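Local coordinates for protein HP1028 (Helicobacter pylori, PDB 4INN) that probably binds and carries small hydrophobic molecules as a lipocalin-type beta-barrel protein, although its natural ligand is not established, at residues A[34-42]-A[52-62]; A[75-83]-A[113-121]. The protein carries 1 engineered substitution. All coordinates share one frame; numbering follows the deposited sequence.

How the contacts relate
Both contacts belong to one eight-stranded antiparallel barrel of the lipocalin type, on opposite sides of its centre: the centres of the contacts lie about 20 Å apart and their nearest atoms about 7 Å. Contact 1 (34-42 with 52-62) pairs the first two strands; contact 2 (75-83 with 113-121) sets a long loop against the turn between strands 107-115 and 120-128. Neither contact supplies a residue of the pocket that holds a polyethylene glycol molecule in this structure, but both are linked to it along the chain: Met48 lies in the loop joining the two segments of contact 1, and Tyr122 follows contact 2 directly and bonds to its Asp118.

Contact 1: residues A[34-42]-A[52-62]; sequences VELPGIYQT and FVEFFEHNGKF
Phe52 lies alongside Gln41, both pointing the same way, its CE1 3.9 Å from Gln41 CG. Val53 and Tyr40 form an antiparallel hydrogen-bonded pair: Tyr40 N to Val53 O is 2.9 Å and Val53 N to Tyr40 O 3.1 Å. Glu54 turns to the other face, where its CB and CG meet CG1 of Ile39 and its carboxylate salt-bridges Arg167. Phe55 N donates to Gly38 O (2.9 Å), while the return bond from Gly38 N is weak. Leu36, its CG trans to the backbone N (chi1 180°), lays CD1 over one face of the Phe55 ring, 4.2 Å from the centroid; the Tyr40 ring meets that ring obliquely, planes at 82°. Tyr40 OH reaches back to Leu36 O at 2.6 Å. Beyond the type I' turn from His58 to Lys61, Phe62 returns to Leu36 and Pro37, its CE1 3.6 Å from Pro37 CD. Strands 38-41 and 51-58 form the first beta hairpin of the barrel: Val53 and Phe55, probably facing inward, reach Phe96 and Leu97 of strand 95-104, Phe56 packs on helix 170-174, and backbone bonds of Gln41 to Lys153 of strand 147-154 and of Ile39 to Leu155 just beyond it close the barrel.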
loop_
_atom_site.group_PDB
_atom_site.type_symbol
_atom_site.label_atom_id
_atom_site.label_comp_id
_atom_site.label_asym_id
_atom_site.label_seq_id
_atom_site.Cartn_x
_atom_site.Cartn_y
_atom_site.Cartn_z
ATOM N N VAL A 34 -3.519 18.607 -0.457
ATOM C CA VAL A 34 -3.013 17.243 -0.567
ATOM C C VAL A 34 -4.068 16.233 -0.121
ATOM O O VAL A 34 -4.827 16.466 0.806
ATOM C CB VAL A 34 -1.743 16.981 0.282
ATOM C CG1 VAL A 34 -0.473 17.310 -0.492
ATOM C CG2 VAL A 34 -1.803 17.736 1.586
ATOM N N GLU A 35 -4.074 15.095 -0.788
ATOM C CA GLU A 35 -4.936 14.011 -0.431
ATOM C C GLU A 35 -4.138 12.713 -0.497
ATOM O O GLU A 35 -3.026 12.677 -1.018
ATOM C CB GLU A 35 -6.166 13.977 -1.342
ATOM C CG GLU A 35 -5.869 14.105 -2.839
ATOM C CD GLU A 35 -6.857 13.319 -3.714
ATOM O OE1 GLU A 35 -8.081 13.312 -3.412
ATOM O OE2 GLU A 35 -6.398 12.683 -4.700
ATOM N N LEU A 36 -4.696 11.658 0.087
ATOM C CA LEU A 36 -4.003 10.387 0.149
ATOM C C LEU A 36 -4.144 9.653 -1.192
ATOM O O LEU A 36 -3.160 9.128 -1.695
ATOM C CB LEU A 36 -4.465 9.576 1.373
ATOM C CG LEU A 36 -3.852 8.196 1.612
ATOM C CD1 LEU A 36 -2.378 8.376 1.866
ATOM C CD2 LEU A 36 -4.492 7.441 2.771
ATOM N N PRO A 37 -5.340 9.641 -1.802
ATOM C CA PRO A 37 -5.356 8.890 -3.064
ATOM C C PRO A 37 -4.313 9.385 -4.062
ATOM O O PRO A 37 -4.147 10.580 -4.264
ATOM C CB PRO A 37 -6.792 9.094 -3.598
ATOM C CG PRO A 37 -7.622 9.281 -2.369
ATOM C CD PRO A 37 -6.716 10.001 -1.369
ATOM N N GLY A 38 -3.629 8.440 -4.679
ATOM C CA GLY A 38 -2.457 8.717 -5.444
ATOM C C GLY A 38 -1.573 7.486 -5.553
ATOM O O GLY A 38 -1.864 6.439 -5.025
ATOM N N ILE A 39 -0.495 7.635 -6.291
ATOM C CA ILE A 39 0.472 6.608 -6.455
ATOM C C ILE A 39 1.775 7.032 -5.728
ATOM O O ILE A 39 2.188 8.219 -5.743
ATOM C CB ILE A 39 0.641 6.339 -7.930
ATOM C CG1 ILE A 39 -0.637 5.683 -8.434
ATOM C CG2 ILE A 39 1.792 5.393 -8.152
ATOM C CD1 ILE A 39 -0.739 5.495 -9.939
ATOM N N TYR A 40 2.375 6.073 -5.040
ATOM C CA TYR A 40 3.555 6.342 -4.256
ATOM C C TYR A 40 4.580 5.284 -4.551
ATOM O O TYR A 40 4.279 4.229 -5.101
ATOM C CB TYR A 40 3.237 6.327 -2.750
ATOM C CG TYR A 40 2.212 7.325 -2.332
ATOM C CD1 TYR A 40 2.575 8.542 -1.774
ATOM C CD2 TYR A 40 0.880 7.076 -2.545
ATOM C CE1 TYR A 40 1.601 9.483 -1.437
ATOM C CE2 TYR A 40 -0.093 8.003 -2.211
ATOM C CZ TYR A 40 0.266 9.190 -1.648
ATOM O OH TYR A 40 -0.725 10.061 -1.322
ATOM N N GLN A 41 5.807 5.577 -4.199
ATOM C CA GLN A 41 6.885 4.605 -4.372
ATOM C C GLN A 41 7.380 4.252 -2.994
ATOM O O GLN A 41 7.834 5.121 -2.267
ATOM C CB GLN A 41 8.031 5.190 -5.219
ATOM C CG GLN A 41 9.164 4.187 -5.419
ATOM C CD GLN A 41 10.398 4.764 -6.098
ATOM O OE1 GLN A 41 10.344 5.795 -6.767
ATOM N NE2 GLN A 41 11.524 4.047 -5.960
ATOM N N THR A 42 7.296 2.983 -2.642
ATOM C CA THR A 42 7.692 2.542 -1.315
ATOM C C THR A 42 9.209 2.527 -1.147
ATOM O O THR A 42 9.971 2.737 -2.095
ATOM C CB THR A 42 7.178 1.133 -1.018
ATOM O OG1 THR A 42 7.917 0.202 -1.811
ATOM C CG2 THR A 42 5.672 1.012 -1.302
ATOM N N PHE A 52 5.693 0.250 -6.524
ATOM C CA PHE A 52 4.755 1.336 -6.767
ATOM C C PHE A 52 3.407 0.809 -6.301
ATOM O O PHE A 52 3.008 -0.328 -6.654
ATOM C CB PHE A 52 4.689 1.726 -8.242
ATOM C CG PHE A 52 6.000 2.246 -8.828
ATOM C CD1 PHE A 52 6.535 3.489 -8.423
ATOM C CD2 PHE A 52 6.660 1.531 -9.844
ATOM C CE1 PHE A 52 7.710 3.969 -8.994
ATOM C CE2 PHE A 52 7.825 2.018 -10.428
ATOM C CZ PHE A 52 8.353 3.229 -10.005
ATOM N N VAL A 53 2.734 1.623 -5.491
ATOM C CA VAL A 53 1.432 1.300 -4.950
ATOM C C VAL A 53 0.445 2.429 -5.104
ATOM O O VAL A 53 0.844 3.570 -5.069
ATOM C CB VAL A 53 1.511 1.023 -3.452
ATOM C CG1 VAL A 53 2.454 -0.142 -3.194
ATOM C CG2 VAL A 53 1.955 2.262 -2.697
ATOM N N GLU A 54 -0.839 2.089 -5.255
ATOM C CA GLU A 54 -1.911 3.071 -5.321
ATOM C C GLU A 54 -2.851 3.054 -4.134
ATOM O O GLU A 54 -3.425 2.029 -3.826
ATOM C CB GLU A 54 -2.757 2.875 -6.578
ATOM C CG GLU A 54 -3.919 3.870 -6.678
ATOM C CD GLU A 54 -4.504 3.994 -8.070
ATOM O OE1 GLU A 54 -4.130 3.190 -8.965
ATOM O OE2 GLU A 54 -5.345 4.902 -8.283
ATOM N N PHE A 55 -3.048 4.213 -3.514
ATOM C CA PHE A 55 -4.039 4.373 -2.445
ATOM C C PHE A 55 -5.359 4.852 -3.073
ATOM O O PHE A 55 -5.332 5.665 -3.995
ATOM C CB PHE A 55 -3.570 5.387 -1.388
ATOM C CG PHE A 55 -2.574 4.856 -0.405
ATOM C CD1 PHE A 55 -2.949 4.562 0.893
ATOM C CD2 PHE A 55 -1.243 4.726 -0.741
ATOM C CE1 PHE A 55 -2.040 4.103 1.836
ATOM C CE2 PHE A 55 -0.321 4.260 0.180
ATOM C CZ PHE A 55 -0.721 3.956 1.480
ATOM N N PHE A 56 -6.494 4.369 -2.572
ATOM C CA PHE A 56 -7.816 4.862 -3.003
ATOM C C PHE A 56 -8.819 4.853 -1.844
ATOM O O PHE A 56 -8.568 4.157 -0.863
ATOM C CB PHE A 56 -8.340 4.031 -4.194
ATOM C CG PHE A 56 -8.638 2.576 -3.870
ATOM C CD1 PHE A 56 -9.922 2.152 -3.649
ATOM C CD2 PHE A 56 -7.626 1.628 -3.834
ATOM C CE1 PHE A 56 -10.191 0.803 -3.372
ATOM C CE2 PHE A 56 -7.884 0.284 -3.548
ATOM C CZ PHE A 56 -9.174 -0.133 -3.333
ATOM N N GLU A 57 -9.905 5.646 -1.912
ATOM C CA GLU A 57 -10.967 5.572 -0.862
ATOM C C GLU A 57 -12.160 4.768 -1.306
ATOM O O GLU A 57 -12.457 4.679 -2.472
ATOM C CB GLU A 57 -11.423 6.950 -0.301
ATOM C CG GLU A 57 -12.493 7.741 -1.060
ATOM C CD GLU A 57 -13.946 7.175 -1.059
ATOM O OE1 GLU A 57 -14.570 6.922 0.015
ATOM O OE2 GLU A 57 -14.511 7.024 -2.187
ATOM N N HIS A 58 -12.854 4.191 -0.349
ATOM C CA HIS A 58 -14.089 3.488 -0.629
ATOM C C HIS A 58 -14.885 3.396 0.660
ATOM O O HIS A 58 -14.351 2.980 1.684
ATOM C CB HIS A 58 -13.777 2.099 -1.177
ATOM C CG HIS A 58 -14.954 1.170 -1.197
ATOM N ND1 HIS A 58 -15.898 1.184 -2.206
ATOM C CD2 HIS A 58 -15.327 0.188 -0.342
ATOM C CE1 HIS A 58 -16.818 0.267 -1.954
ATOM N NE2 HIS A 58 -16.489 -0.354 -0.834
ATOM N N ASN A 59 -16.152 3.797 0.603
ATOM C CA ASN A 59 -17.031 3.833 1.765
ATOM C C ASN A 59 -16.395 4.606 2.910
ATOM O O ASN A 59 -16.512 4.227 4.082
ATOM C CB ASN A 59 -17.440 2.420 2.178
ATOM C CG ASN A 59 -18.272 1.710 1.103
ATOM O OD1 ASN A 59 -18.375 0.477 1.070
ATOM N ND2 ASN A 59 -18.869 2.491 0.217
ATOM N N GLY A 60 -15.702 5.690 2.532
ATOM C CA GLY A 60 -15.054 6.602 3.473
ATOM C C GLY A 60 -13.699 6.236 4.071
ATOM O O GLY A 60 -13.120 7.039 4.813
ATOM N N LYS A 61 -13.197 5.030 3.802
ATOM C CA LYS A 61 -11.894 4.615 4.318
ATOM C C LYS A 61 -10.938 4.429 3.156
ATOM O O LYS A 61 -11.370 4.281 2.003
ATOM C CB LYS A 61 -11.981 3.310 5.107
ATOM C CG LYS A 61 -13.070 3.216 6.166
ATOM C CD LYS A 61 -13.061 1.828 6.781
ATOM C CE LYS A 61 -14.330 1.507 7.551
ATOM N NZ LYS A 61 -14.247 1.990 8.954
ATOM N N PHE A 62 -9.642 4.408 3.474
ATOM C CA PHE A 62 -8.582 4.319 2.464
ATOM C C PHE A 62 -7.946 2.955 2.425
ATOM O O PHE A 62 -7.827 2.290 3.456
ATOM C CB PHE A 62 -7.567 5.434 2.683
ATOM C CG PHE A 62 -8.199 6.782 2.558
ATOM C CD1 PHE A 62 -8.263 7.423 1.320
ATOM C CD2 PHE A 62 -8.881 7.358 3.650
ATOM C CE1 PHE A 62 -8.899 8.646 1.213
ATOM C CE2 PHE A 62 -9.535 8.575 3.516
ATOM C CZ PHE A 62 -9.545 9.216 2.307
#

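Contact 2: residues A[75-83]-A[113-121]; sequences AKKDKLNPN and AYNFYDGKT
Asp78 overlaps the Phe116 ring obliquely, its CB 3.7 Å from CE1 of that ring, the carboxylate inclined at 52° to the ring plane. With CG anti to the backbone N (chi1 -168°), the acid is carried to the hydroxyl of Tyr114, which comes from the opposite direction. Tyr114 OH donates to the syn side of Asp78 OD1 at 2.7 Å, close to the carboxylate plane. The other oxygen is held as well: Asn81 ND2 donates to Asp78 OD2 at 2.8 Å, and Arg89 adds a salt bridge, which would probably keep the acid ionised. Both oxygens are thus engaged and the group's rotation is fixed. Phe116 presents one face to Tyr114, whose CE2 sits over the ring centre. Leu80 pushes CD1 against the backbone of the 116-118 bend, 3.5 Å from Asp118 CA. Pro82 lies with CD at the edge of the Tyr114 ring, 4.2 Å from CE1, and near the carbonyl of Gly119. Asn115 O closes the bend by accepting from Asp118 N and Gly119 N; the Asx turn of Asp118, OD2 accepting from Lys120 N at 3.2 Å, leads into the next strand, while OD1 bonds to Tyr122. The loop between strands 61-69 and 95-104 is thereby fastened to the connection of strands 107-115 and 120-128, and Tyr114 also bonds through its backbone to Phe96 of strand 95-104.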
loop_
_atom_site.group_PDB
_atom_site.type_symbol
_atom_site.label_atom_id
_atom_site.label_comp_id
_atom_site.label_asym_id
_atom_site.label_seq_id
_atom_site.Cartn_x
_atom_site.Cartn_y
_atom_site.Cartn_z
ATOM N N ALA A 75 4.938 -9.906 -11.645
ATOM C CA ALA A 75 4.109 -10.222 -10.512
ATOM C C ALA A 75 4.174 -11.711 -10.188
ATOM O O ALA A 75 4.096 -12.559 -11.068
ATOM C CB ALA A 75 2.672 -9.838 -10.817
ATOM N N LYS A 76 4.251 -12.017 -8.906
ATOM C CA LYS A 76 4.398 -13.383 -8.451
ATOM C C LYS A 76 3.170 -13.764 -7.632
ATOM O O LYS A 76 2.281 -12.957 -7.439
ATOM C CB LYS A 76 5.713 -13.557 -7.656
ATOM C CG LYS A 76 6.470 -12.266 -7.385
ATOM C CD LYS A 76 7.544 -12.416 -6.325
ATOM C CE LYS A 76 7.002 -12.340 -4.892
ATOM N NZ LYS A 76 8.084 -12.335 -3.848
ATOM N N LYS A 77 3.120 -15.003 -7.170
ATOM C CA LYS A 77 1.966 -15.494 -6.437
ATOM C C LYS A 77 2.123 -15.289 -4.944
ATOM O O LYS A 77 3.233 -15.180 -4.428
ATOM C CB LYS A 77 1.775 -16.976 -6.721
ATOM C CG LYS A 77 1.428 -17.296 -8.173
ATOM C CD LYS A 77 1.036 -18.769 -8.307
ATOM C CE LYS A 77 0.421 -19.090 -9.667
ATOM N NZ LYS A 77 -0.598 -20.172 -9.560
ATOM N N ASP A 78 1.000 -15.268 -4.250
ATOM C CA ASP A 78 0.996 -15.068 -2.814
ATOM C C ASP A 78 1.255 -16.377 -2.033
ATOM O O ASP A 78 0.407 -16.874 -1.304
ATOM C CB ASP A 78 -0.336 -14.455 -2.405
ATOM C CG ASP A 78 -0.319 -13.937 -0.985
ATOM O OD1 ASP A 78 0.763 -13.805 -0.369
ATOM O OD2 ASP A 78 -1.411 -13.660 -0.499
ATOM N N LYS A 79 2.456 -16.911 -2.168
ATOM C CA LYS A 79 2.742 -18.248 -1.702
ATOM C C LYS A 79 2.716 -18.405 -0.192
ATOM O O LYS A 79 2.430 -19.509 0.296
ATOM C CB LYS A 79 4.086 -18.678 -2.224
ATOM C CG LYS A 79 4.093 -18.828 -3.735
ATOM C CD LYS A 79 5.293 -19.624 -4.217
ATOM C CE LYS A 79 6.594 -18.871 -3.980
ATOM N NZ LYS A 79 7.740 -19.800 -4.170
ATOM N N LEU A 80 2.998 -17.318 0.541
ATOM C CA LEU A 80 3.122 -17.378 2.001
ATOM C C LEU A 80 1.813 -17.070 2.709
ATOM O O LEU A 80 1.800 -16.973 3.930
ATOM C CB LEU A 80 4.206 -16.421 2.515
ATOM C CG LEU A 80 5.586 -16.422 1.830
ATOM C CD1 LEU A 80 6.462 -15.307 2.414
ATOM C CD2 LEU A 80 6.291 -17.775 1.948
ATOM N N ASN A 81 0.711 -16.913 1.976
ATOM C CA ASN A 81 -0.553 -16.599 2.645
ATOM C C ASN A 81 -0.810 -17.714 3.619
ATOM O O ASN A 81 -0.775 -18.871 3.219
ATOM C CB ASN A 81 -1.743 -16.436 1.678
ATOM C CG ASN A 81 -2.829 -15.507 2.242
ATOM O OD1 ASN A 81 -3.683 -15.925 3.008
ATOM N ND2 ASN A 81 -2.771 -14.235 1.883
ATOM N N PRO A 82 -1.014 -17.378 4.914
ATOM C CA PRO A 82 -1.506 -18.341 5.906
ATOM C C PRO A 82 -2.679 -19.166 5.383
ATOM O O PRO A 82 -2.730 -20.371 5.624
ATOM C CB PRO A 82 -1.953 -17.440 7.060
ATOM C CG PRO A 82 -0.988 -16.305 7.013
ATOM C CD PRO A 82 -0.730 -16.067 5.544
ATOM N N ASN A 83 -3.594 -18.527 4.659
ATOM C CA ASN A 83 -4.744 -19.215 4.066
ATOM C C ASN A 83 -4.431 -19.926 2.732
ATOM O O ASN A 83 -4.279 -19.271 1.704
ATOM C CB ASN A 83 -5.881 -18.222 3.856
ATOM C CG ASN A 83 -7.163 -18.888 3.397
ATOM O OD1 ASN A 83 -7.148 -19.988 2.847
ATOM N ND2 ASN A 83 -8.288 -18.225 3.634
ATOM N N ALA A 113 -2.042 -3.819 7.073
ATOM C CA ALA A 113 -1.320 -4.171 5.871
ATOM C C ALA A 113 -0.887 -5.640 5.849
ATOM O O ALA A 113 -0.118 -6.084 6.706
ATOM C CB ALA A 113 -0.121 -3.280 5.711
ATOM N N TYR A 114 -1.356 -6.386 4.853
ATOM C CA TYR A 114 -0.776 -7.691 4.593
ATOM C C TYR A 114 0.559 -7.510 3.905
ATOM O O TYR A 114 0.695 -6.648 3.052
ATOM C CB TYR A 114 -1.711 -8.564 3.743
ATOM C CG TYR A 114 -1.112 -9.909 3.378
ATOM C CD1 TYR A 114 -0.935 -10.921 4.345
ATOM C CD2 TYR A 114 -0.699 -10.169 2.071
ATOM C CE1 TYR A 114 -0.377 -12.151 3.998
ATOM C CE2 TYR A 114 -0.141 -11.390 1.727
ATOM C CZ TYR A 114 0.018 -12.381 2.681
ATOM O OH TYR A 114 0.578 -13.589 2.284
ATOM N N ASN A 115 1.538 -8.335 4.263
ATOM C CA ASN A 115 2.863 -8.284 3.634
ATOM C C ASN A 115 3.231 -9.578 2.893
ATOM O O ASN A 115 3.467 -10.603 3.511
ATOM C CB ASN A 115 3.900 -8.000 4.696
ATOM C CG ASN A 115 5.289 -7.905 4.128
ATOM O OD1 ASN A 115 5.469 -7.490 2.998
ATOM N ND2 ASN A 115 6.278 -8.276 4.914
ATOM N N PHE A 116 3.299 -9.505 1.569
ATOM C CA PHE A 116 3.484 -10.670 0.690
ATOM C C PHE A 116 4.812 -11.374 0.913
ATOM O O PHE A 116 4.899 -12.587 0.749
ATOM C CB PHE A 116 3.387 -10.230 -0.783
ATOM C CG PHE A 116 1.992 -9.966 -1.221
ATOM C CD1 PHE A 116 1.237 -10.968 -1.817
ATOM C CD2 PHE A 116 1.400 -8.723 -1.009
ATOM C CE1 PHE A 116 -0.072 -10.723 -2.213
ATOM C CE2 PHE A 116 0.077 -8.485 -1.399
ATOM C CZ PHE A 116 -0.658 -9.492 -1.990
ATOM N N TYR A 117 5.838 -10.606 1.304
ATOM C CA TYR A 117 7.182 -11.146 1.575
ATOM C C TYR A 117 7.302 -11.985 2.834
ATOM O O TYR A 117 8.332 -12.603 3.042
ATOM C CB TYR A 117 8.216 -10.028 1.650
ATOM C CG TYR A 117 8.345 -9.244 0.373
ATOM C CD1 TYR A 117 9.210 -9.661 -0.642
ATOM C CD2 TYR A 117 7.598 -8.090 0.173
ATOM C CE1 TYR A 117 9.327 -8.952 -1.827
ATOM C CE2 TYR A 117 7.715 -7.367 -1.005
ATOM C CZ TYR A 117 8.583 -7.802 -2.002
ATOM O OH TYR A 117 8.685 -7.077 -3.181
ATOM N N ASP A 118 6.279 -12.035 3.680
ATOM C CA ASP A 118 6.368 -12.863 4.898
ATOM C C ASP A 118 5.056 -13.462 5.396
ATOM O O ASP A 118 5.059 -14.336 6.276
ATOM C CB ASP A 118 7.088 -12.075 6.002
ATOM C CG ASP A 118 6.215 -10.983 6.652
ATOM O OD1 ASP A 118 6.539 -10.601 7.796
ATOM O OD2 ASP A 118 5.216 -10.504 6.061
ATOM N N GLY A 119 3.937 -13.018 4.828
ATOM C CA GLY A 119 2.630 -13.602 5.132
ATOM C C GLY A 119 1.948 -13.039 6.356
ATOM O O GLY A 119 0.868 -13.523 6.764
ATOM N N LYS A 120 2.552 -12.005 6.934
ATOM C CA LYS A 120 2.051 -11.381 8.161
ATOM C C LYS A 120 1.315 -10.079 7.895
ATOM O O LYS A 120 1.586 -9.390 6.910
ATOM C CB LYS A 120 3.201 -11.118 9.133
ATOM C CG LYS A 120 3.755 -12.357 9.820
ATOM C CD LYS A 120 5.058 -11.997 10.512
ATOM C CE LYS A 120 5.717 -13.200 11.175
ATOM N NZ LYS A 120 7.183 -12.969 11.350
ATOM N N THR A 121 0.389 -9.768 8.795
ATOM C CA THR A 121 -0.438 -8.585 8.733
ATOM C C THR A 121 0.074 -7.627 9.821
ATOM O O THR A 121 0.420 -8.050 10.923
ATOM C CB THR A 121 -1.932 -8.966 8.915
ATOM O OG1 THR A 121 -2.379 -9.710 7.772
ATOM C CG2 THR A 121 -2.838 -7.733 9.029
#